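Local coordinates for cellulose synthase 1 (Gluconacetobacter xylinus, PDB 4I86), which carries a C-terminal PilZ domain, a regulatory module that probably binds cyclic di-GMP, at residues A[61-65]-A[66-70]. Numbering follows the deposited sequence.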
# COMPACT_ATOMS: atom_id res chain seq x y z
N THR A 61 -6.89 -0.55 -4.92
CA THR A 61 -6.50 -1.33 -6.08
C THR A 61 -7.56 -2.39 -6.30
O THR A 61 -8.53 -2.47 -5.53
CB THR A 61 -5.11 -1.99 -5.88
OG1 THR A 61 -4.68 -2.62 -7.09
CG2 THR A 61 -5.15 -3.03 -4.73
N VAL A 62 -7.37 -3.18 -7.34
CA VAL A 62 -8.28 -4.28 -7.66
C VAL A 62 -7.50 -5.58 -7.85
O VAL A 62 -6.39 -5.59 -8.40
CB VAL A 62 -9.15 -3.94 -8.90
CG1 VAL A 62 -10.01 -5.14 -9.33
CG2 VAL A 62 -10.03 -2.71 -8.61
N LEU A 63 -8.06 -6.68 -7.38
CA LEU A 63 -7.42 -7.96 -7.53
C LEU A 63 -8.53 -8.98 -7.64
O LEU A 63 -9.46 -8.96 -6.84
CB LEU A 63 -6.57 -8.27 -6.31
CG LEU A 63 -5.73 -9.54 -6.42
CD1 LEU A 63 -4.62 -9.34 -7.43
CD2 LEU A 63 -5.14 -9.91 -5.06
N ASP A 64 -8.43 -9.86 -8.64
CA ASP A 64 -9.44 -10.89 -8.85
C ASP A 64 -10.85 -10.30 -8.86
O ASP A 64 -11.78 -10.87 -8.29
CB ASP A 64 -9.35 -11.98 -7.78
CG ASP A 64 -7.95 -12.58 -7.67
OD1 ASP A 64 -7.21 -12.56 -8.67
OD2 ASP A 64 -7.61 -13.08 -6.57
N GLY A 65 -11.00 -9.13 -9.48
CA GLY A 65 -12.31 -8.51 -9.58
C GLY A 65 -12.79 -7.81 -8.32
O GLY A 65 -13.83 -7.13 -8.34
N GLU A 66 -12.06 -7.97 -7.22
CA GLU A 66 -12.44 -7.36 -5.94
C GLU A 66 -11.73 -6.02 -5.71
O GLU A 66 -10.53 -5.89 -5.96
CB GLU A 66 -12.13 -8.31 -4.78
CG GLU A 66 -12.96 -9.60 -4.76
CD GLU A 66 -12.24 -10.75 -4.05
OE1 GLU A 66 -11.52 -10.49 -3.05
OE2 GLU A 66 -12.39 -11.92 -4.50
N GLU A 67 -12.48 -5.04 -5.24
CA GLU A 67 -11.87 -3.78 -4.82
C GLU A 67 -11.24 -3.96 -3.43
O GLU A 67 -11.88 -4.50 -2.51
CB GLU A 67 -12.94 -2.68 -4.78
CG GLU A 67 -12.43 -1.29 -4.48
CD GLU A 67 -13.58 -0.29 -4.35
OE1 GLU A 67 -14.55 -0.58 -3.59
OE2 GLU A 67 -13.52 0.78 -5.00
N LEU A 68 -9.99 -3.54 -3.28
CA LEU A 68 -9.32 -3.60 -1.98
C LEU A 68 -8.92 -2.19 -1.57
O LEU A 68 -8.20 -1.51 -2.30
CB LEU A 68 -8.07 -4.48 -2.02
CG LEU A 68 -8.28 -5.90 -2.57
CD1 LEU A 68 -6.97 -6.67 -2.60
CD2 LEU A 68 -9.32 -6.63 -1.74
N ILE A 69 -9.37 -1.77 -0.39
CA ILE A 69 -9.01 -0.44 0.10
C ILE A 69 -8.30 -0.59 1.44
O ILE A 69 -8.88 -1.12 2.39
CB ILE A 69 -10.27 0.46 0.23
CG1 ILE A 69 -10.90 0.65 -1.14
CG2 ILE A 69 -9.88 1.80 0.89
CD1 ILE A 69 -12.33 1.09 -1.15
N LEU A 70 -7.05 -0.15 1.51
CA LEU A 70 -6.25 -0.41 2.70
C LEU A 70 -5.65 0.87 3.27
O LEU A 70 -4.92 1.57 2.57
CB LEU A 70 -5.13 -1.41 2.38
CG LEU A 70 -5.48 -2.68 1.56
CD1 LEU A 70 -5.30 -2.44 0.07
CD2 LEU A 70 -4.60 -3.82 2.01
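The peptide groups of Leu63 and Glu66 exchange two backbone hydrogen bonds, while Leu63, Glu66, Thr61 and Leu68 put side chains on one face of this two-residue beta hairpin and Val62 and Glu67 on the other. Leu63 N gives a bond to Glu66 O in the carbonyl plane at 3.0 Å. The return bond, from Glu66 N to Leu63 O at 2.8 Å, closes the type I' turn, and its donor stands 50° above the plane of the Leu63 carbonyl rather than on a lone pair. Asp64 and Gly65 fill the turn with positive phi; Gly65 suits its place because glycine takes such angles without strain. Beyond the turn, Thr61 and Leu68 form a second hydrogen-bonded pair, Leu68 N reaching Thr61 O at 2.9 Å almost perfectly straight. Val62 and Glu67 form the non-hydrogen-bonded pair between them, and Val62 CA makes a CA-H...O contact with Glu66 O at 3.2 Å. With CG1 anti to the backbone N (chi1 174°), the valine lays that methyl alongside the same oxygen at 3.5 Å; a beta-branched residue suits such an extended strand position. On the other face Leu68 CD1 meets Leu63 CB at 4.1 Å, a diagonal apolar touch that begins a greasy patch. The carboxylates of Asp64 and Glu66 are 5.3 Å apart between OD2 and OE2, a like-charge pair probably eased by the salt bridge of Glu66 with Arg99. Glu67, on the exposed face, pairs instead with Arg60. The hairpin joins strands 55-63 and 66-77 of the curled sheet: Thr61 OG1 bonds to Pro17 O on the neighbouring strand 17-22, and helix 91-105 packs over the leucine face, Leu104 against Leu63 and Leu100 against Leu68.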